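Local coordinates for YchF GTP-binding protein (Schizosaccharomyces pombe, PDB 1NI3) that hydrolyses ATP, and GTP less efficiently, as a magnesium-dependent P-loop enzyme of the Obg family that negatively regulates the G2/M transition, at residues 113-126 with 220-234. Sequence-based numbering, arbitrary orientation.
Sequences VRAVDAIYQVVRAF and YLLTAKPVIYLVNMS
Ile119 and Val227 begin a run of parallel pairs, reaching Arg124 with Asn232, that joins strands 118-124 and 227-232 in the central sheet of the G domain. Seven backbone hydrogen bonds hold them, from Ile119 N to Pro226 O at 2.9 Å through to Ala125 N on Asn232 O.

On one face of the sheet, Gln121 lies alongside Tyr229, amide and ring planes 72° apart, with OE1 at the ring edge, 3.4 Å from CE2. Gln121 reaches this position with CG anti to its own N (chi1 -177°) and the chain extended beyond. Helix 140-168 covers this pair through Leu144. On the other face, Tyr120 runs beside Ile228, Tyr120 CE1 lying 3.8 Å from Ile228 CD1, while its hydroxyl hydrogen-bonds Ile297 O.

At the N-terminal end of the pairing, Lys225 threads into the turn of residues 113-116. Its chain runs extended to CE, then bends (chi4 -61°) to where NZ hydrogen-bonds Val116 O at 2.6 Å and, weakly, Arg114 O. Replaced by an alanine, it would probably leave Val116 O without this mate and the turn less firmly tied to the segment leading into strand 227-232. Nearby, Leu222 CD2 packs against Val113 CG1.

The far end approaches the nucleotide site: Met233 is predicted to bind ATP, and Asn232 ties the strand to the probable P-loop, its ND2 bonding Val31 O and its OD1 accepting from Val267 N. Beside that amide, Phe126 turns a ring edge to the backbone carbonyl of Asn232, Phe126 CD2 lying 3.3 Å from Asn232 O.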
loop_
_atom_site.group_PDB
_atom_site.type_symbol
_atom_site.label_atom_id
_atom_site.label_comp_id
_atom_site.label_asym_id
_atom_site.label_seq_id
_atom_site.Cartn_x
_atom_site.Cartn_y
_atom_site.Cartn_z
ATOM N N VAL A 113 0.340 9.146 -10.320
ATOM C CA VAL A 113 0.497 8.826 -8.919
ATOM C C VAL A 113 -0.829 9.087 -8.211
ATOM O O VAL A 113 -1.236 8.332 -7.327
ATOM C CB VAL A 113 1.590 9.696 -8.291
ATOM C CG1 VAL A 113 1.503 9.639 -6.774
ATOM C CG2 VAL A 113 2.950 9.215 -8.754
ATOM N N ARG A 114 -1.508 10.153 -8.623
ATOM C CA ARG A 114 -2.787 10.525 -8.033
ATOM C C ARG A 114 -3.789 9.391 -8.070
ATOM O O ARG A 114 -4.656 9.297 -7.214
ATOM C CB ARG A 114 -3.382 11.742 -8.769
ATOM C CG ARG A 114 -2.596 13.031 -8.619
ATOM C CD ARG A 114 -3.098 14.130 -9.549
ATOM N NE ARG A 114 -2.333 15.369 -9.391
ATOM C CZ ARG A 114 -2.532 16.248 -8.412
ATOM N NH1 ARG A 114 -3.477 16.034 -7.503
ATOM N NH2 ARG A 114 -1.776 17.336 -8.333
ATOM N N ALA A 115 -3.668 8.531 -9.064
ATOM C CA ALA A 115 -4.619 7.443 -9.197
ATOM C C ALA A 115 -4.284 6.283 -8.278
ATOM O O ALA A 115 -4.928 5.235 -8.311
ATOM C CB ALA A 115 -4.655 6.964 -10.639
ATOM N N VAL A 116 -3.284 6.485 -7.436
ATOM C CA VAL A 116 -2.823 5.439 -6.531
ATOM C C VAL A 116 -3.150 5.800 -5.061
ATOM O O VAL A 116 -3.607 6.914 -4.779
ATOM C CB VAL A 116 -1.305 5.213 -6.795
ATOM C CG1 VAL A 116 -0.462 5.565 -5.584
ATOM C CG2 VAL A 116 -1.075 3.810 -7.290
ATOM N N ASP A 117 -2.943 4.876 -4.122
ATOM C CA ASP A 117 -3.277 5.145 -2.713
ATOM C C ASP A 117 -2.124 4.995 -1.714
ATOM O O ASP A 117 -2.220 5.474 -0.588
ATOM C CB ASP A 117 -4.415 4.231 -2.293
ATOM C CG ASP A 117 -5.574 4.306 -3.234
ATOM O OD1 ASP A 117 -6.452 5.177 -3.015
ATOM O OD2 ASP A 117 -5.598 3.520 -4.210
ATOM N N ALA A 118 -1.053 4.316 -2.126
ATOM C CA ALA A 118 0.131 4.108 -1.297
ATOM C C ALA A 118 1.369 4.133 -2.189
ATOM O O ALA A 118 1.446 3.414 -3.188
ATOM C CB ALA A 118 0.020 2.786 -0.562
ATOM N N ILE A 119 2.333 4.958 -1.803
ATOM C CA ILE A 119 3.563 5.125 -2.551
ATOM C C ILE A 119 4.749 4.293 -2.082
ATOM O O ILE A 119 5.033 4.183 -0.884
ATOM C CB ILE A 119 3.997 6.614 -2.544
ATOM C CG1 ILE A 119 3.163 7.406 -3.534
ATOM C CG2 ILE A 119 5.465 6.753 -2.897
ATOM C CD1 ILE A 119 3.589 8.808 -3.659
ATOM N N TYR A 120 5.432 3.705 -3.053
ATOM C CA TYR A 120 6.619 2.915 -2.798
ATOM C C TYR A 120 7.761 3.777 -3.316
ATOM O O TYR A 120 8.028 3.787 -4.513
ATOM C CB TYR A 120 6.564 1.627 -3.597
ATOM C CG TYR A 120 5.877 0.496 -2.872
ATOM C CD1 TYR A 120 6.321 0.092 -1.629
ATOM C CD2 TYR A 120 4.829 -0.212 -3.456
ATOM C CE1 TYR A 120 5.759 -0.987 -0.980
ATOM C CE2 TYR A 120 4.252 -1.303 -2.822
ATOM C CZ TYR A 120 4.727 -1.685 -1.580
ATOM O OH TYR A 120 4.204 -2.770 -0.929
ATOM N N GLN A 121 8.436 4.499 -2.429
ATOM C CA GLN A 121 9.526 5.390 -2.830
ATOM C C GLN A 121 10.894 4.751 -2.813
ATOM O O GLN A 121 11.476 4.536 -1.753
ATOM C CB GLN A 121 9.536 6.634 -1.937
ATOM C CG GLN A 121 10.577 7.681 -2.306
ATOM C CD GLN A 121 10.118 9.076 -1.934
ATOM O OE1 GLN A 121 10.923 9.958 -1.623
ATOM N NE2 GLN A 121 8.810 9.287 -1.974
ATOM N N VAL A 122 11.415 4.479 -4.002
ATOM C CA VAL A 122 12.723 3.857 -4.141
ATOM C C VAL A 122 13.913 4.807 -3.935
ATOM O O VAL A 122 14.220 5.626 -4.802
ATOM C CB VAL A 122 12.882 3.229 -5.515
ATOM C CG1 VAL A 122 14.209 2.522 -5.598
ATOM C CG2 VAL A 122 11.728 2.284 -5.776
ATOM N N VAL A 123 14.598 4.674 -2.801
ATOM C CA VAL A 123 15.760 5.510 -2.498
ATOM C C VAL A 123 17.040 4.824 -2.986
ATOM O O VAL A 123 17.264 3.641 -2.721
ATOM C CB VAL A 123 15.880 5.779 -0.973
ATOM C CG1 VAL A 123 17.071 6.680 -0.690
ATOM C CG2 VAL A 123 14.602 6.423 -0.456
ATOM N N ARG A 124 17.879 5.569 -3.701
ATOM C CA ARG A 124 19.127 5.012 -4.219
ATOM C C ARG A 124 20.269 5.093 -3.220
ATOM O O ARG A 124 20.541 6.151 -2.654
ATOM C CB ARG A 124 19.522 5.719 -5.511
ATOM C CG ARG A 124 20.865 5.287 -6.053
ATOM C CD ARG A 124 21.057 5.815 -7.455
ATOM N NE ARG A 124 22.270 5.293 -8.066
ATOM C CZ ARG A 124 22.547 5.394 -9.360
ATOM N NH1 ARG A 124 21.690 5.997 -10.174
ATOM N NH2 ARG A 124 23.678 4.892 -9.844
ATOM N N ALA A 125 20.938 3.962 -3.022
ATOM C CA ALA A 125 22.058 3.866 -2.091
ATOM C C ALA A 125 23.184 3.105 -2.780
ATOM O O ALA A 125 23.972 2.411 -2.138
ATOM C CB ALA A 125 21.639 3.125 -0.841
ATOM N N PHE A 126 23.250 3.229 -4.094
ATOM C CA PHE A 126 24.288 2.574 -4.849
ATOM C C PHE A 126 24.807 3.599 -5.832
ATOM O O PHE A 126 24.112 4.563 -6.160
ATOM C CB PHE A 126 23.720 1.366 -5.580
ATOM C CG PHE A 126 22.716 1.713 -6.635
ATOM C CD1 PHE A 126 23.108 1.902 -7.949
ATOM C CD2 PHE A 126 21.371 1.836 -6.320
ATOM C CE1 PHE A 126 22.172 2.220 -8.929
ATOM C CE2 PHE A 126 20.436 2.153 -7.300
ATOM C CZ PHE A 126 20.842 2.339 -8.607
ATOM N N TYR A 220 -7.982 14.598 -2.271
ATOM C CA TYR A 220 -7.094 13.610 -2.876
ATOM C C TYR A 220 -5.652 14.110 -2.995
ATOM O O TYR A 220 -4.999 13.948 -4.033
ATOM C CB TYR A 220 -7.645 13.205 -4.247
ATOM C CG TYR A 220 -9.082 12.769 -4.169
ATOM C CD1 TYR A 220 -10.096 13.704 -4.046
ATOM C CD2 TYR A 220 -9.424 11.413 -4.115
ATOM C CE1 TYR A 220 -11.409 13.308 -3.866
ATOM C CE2 TYR A 220 -10.742 11.010 -3.930
ATOM C CZ TYR A 220 -11.731 11.968 -3.806
ATOM O OH TYR A 220 -13.039 11.589 -3.618
ATOM N N LEU A 221 -5.152 14.701 -1.915
ATOM C CA LEU A 221 -3.795 15.243 -1.910
ATOM C C LEU A 221 -2.721 14.177 -2.095
ATOM O O LEU A 221 -2.852 13.056 -1.616
ATOM C CB LEU A 221 -3.540 15.998 -0.604
ATOM C CG LEU A 221 -4.513 17.140 -0.311
ATOM C CD1 LEU A 221 -4.160 17.800 1.007
ATOM C CD2 LEU A 221 -4.459 18.144 -1.444
ATOM N N LEU A 222 -1.663 14.540 -2.802
ATOM C CA LEU A 222 -0.561 13.633 -3.043
ATOM C C LEU A 222 0.069 13.271 -1.706
ATOM O O LEU A 222 0.343 12.105 -1.398
ATOM C CB LEU A 222 0.489 14.314 -3.920
ATOM C CG LEU A 222 0.289 14.176 -5.426
ATOM C CD1 LEU A 222 0.987 15.303 -6.153
ATOM C CD2 LEU A 222 0.815 12.822 -5.880
ATOM N N THR A 223 0.264 14.311 -0.910
ATOM C CA THR A 223 0.885 14.240 0.405
ATOM C C THR A 223 0.007 13.586 1.498
ATOM O O THR A 223 0.360 13.605 2.686
ATOM C CB THR A 223 1.319 15.677 0.811
ATOM O OG1 THR A 223 2.493 15.627 1.620
ATOM C CG2 THR A 223 0.208 16.403 1.549
ATOM N N ALA A 224 -1.116 12.998 1.083
ATOM C CA ALA A 224 -2.023 12.307 1.984
ATOM C C ALA A 224 -1.719 10.814 1.980
ATOM O O ALA A 224 -1.863 10.149 2.985
ATOM C CB ALA A 224 -3.466 12.545 1.551
ATOM N N LYS A 225 -1.282 10.305 0.837
ATOM C CA LYS A 225 -0.984 8.881 0.688
ATOM C C LYS A 225 0.192 8.401 1.529
ATOM O O LYS A 225 1.233 9.062 1.599
ATOM C CB LYS A 225 -0.688 8.553 -0.774
ATOM C CG LYS A 225 -1.625 9.235 -1.755
ATOM C CD LYS A 225 -1.250 8.912 -3.191
ATOM C CE LYS A 225 -2.093 9.717 -4.157
ATOM N NZ LYS A 225 -3.541 9.421 -4.009
ATOM N N PRO A 226 0.049 7.241 2.194
ATOM C CA PRO A 226 1.217 6.832 2.975
ATOM C C PRO A 226 2.364 6.464 2.036
ATOM O O PRO A 226 2.148 6.139 0.864
ATOM C CB PRO A 226 0.703 5.646 3.785
ATOM C CG PRO A 226 -0.405 5.099 2.936
ATOM C CD PRO A 226 -1.087 6.340 2.436
ATOM N N VAL A 227 3.584 6.529 2.551
ATOM C CA VAL A 227 4.752 6.231 1.739
ATOM C C VAL A 227 5.636 5.180 2.396
ATOM O O VAL A 227 5.832 5.177 3.608
ATOM C CB VAL A 227 5.588 7.500 1.494
ATOM C CG1 VAL A 227 6.757 7.188 0.571
ATOM C CG2 VAL A 227 4.709 8.592 0.904
ATOM N N ILE A 228 6.173 4.282 1.585
ATOM C CA ILE A 228 7.039 3.228 2.086
ATOM C C ILE A 228 8.360 3.334 1.349
ATOM O O ILE A 228 8.407 3.139 0.130
ATOM C CB ILE A 228 6.420 1.843 1.831
ATOM C CG1 ILE A 228 5.076 1.722 2.565
ATOM C CG2 ILE A 228 7.396 0.772 2.264
ATOM C CD1 ILE A 228 4.243 0.512 2.142
ATOM N N TYR A 229 9.434 3.634 2.079
ATOM C CA TYR A 229 10.754 3.782 1.463
ATOM C C TYR A 229 11.517 2.494 1.209
ATOM O O TYR A 229 11.771 1.713 2.122
ATOM C CB TYR A 229 11.638 4.696 2.308
ATOM C CG TYR A 229 11.147 6.113 2.354
ATOM C CD1 TYR A 229 10.378 6.567 3.417
ATOM C CD2 TYR A 229 11.418 6.996 1.313
ATOM C CE1 TYR A 229 9.887 7.870 3.449
ATOM C CE2 TYR A 229 10.934 8.296 1.329
ATOM C CZ TYR A 229 10.170 8.732 2.396
ATOM O OH TYR A 229 9.700 10.026 2.409
ATOM N N LEU A 230 11.895 2.288 -0.043
ATOM C CA LEU A 230 12.665 1.114 -0.407
ATOM C C LEU A 230 14.081 1.568 -0.757
ATOM O O LEU A 230 14.315 2.061 -1.862
ATOM C CB LEU A 230 12.031 0.402 -1.601
ATOM C CG LEU A 230 10.607 -0.130 -1.443
ATOM C CD1 LEU A 230 10.214 -0.865 -2.715
ATOM C CD2 LEU A 230 10.510 -1.069 -0.245
ATOM N N VAL A 231 15.011 1.424 0.191
ATOM C CA VAL A 231 16.406 1.820 -0.031
ATOM C C VAL A 231 17.127 0.750 -0.838
ATOM O O VAL A 231 17.607 -0.223 -0.275
ATOM C CB VAL A 231 17.187 1.999 1.285
ATOM C CG1 VAL A 231 18.611 2.465 0.969
ATOM C CG2 VAL A 231 16.504 3.002 2.182
ATOM N N ASN A 232 17.215 0.950 -2.150
ATOM C CA ASN A 232 17.854 -0.007 -3.041
ATOM C C ASN A 232 19.372 0.122 -3.049
ATOM O O ASN A 232 19.901 1.151 -3.443
ATOM C CB ASN A 232 17.320 0.176 -4.470
ATOM C CG ASN A 232 17.909 -0.818 -5.439
ATOM O OD1 ASN A 232 18.131 -1.970 -5.087
ATOM N ND2 ASN A 232 18.142 -0.388 -6.675
HETATM N N MSE A 233 20.065 -0.924 -2.608
HETATM C CA MSE A 233 21.525 -0.949 -2.593
HETATM C C MSE A 233 22.022 -2.209 -3.325
HETATM O O MSE A 233 21.220 -3.047 -3.731
HETATM C CB MSE A 233 21.993 -0.960 -1.163
HETATM C CG MSE A 233 21.584 -2.197 -0.425
HETATM SE SE MSE A 233 22.009 -1.982 1.460
HETATM C CE MSE A 233 20.605 -2.660 2.397
ATOM N N SER A 234 23.341 -2.340 -3.473
ATOM C CA SER A 234 23.950 -3.479 -4.171
ATOM C C SER A 234 23.837 -4.805 -3.423
ATOM O O SER A 234 23.812 -4.830 -2.184
ATOM C CB SER A 234 25.424 -3.213 -4.421
ATOM O OG SER A 234 26.146 -3.033 -3.222
#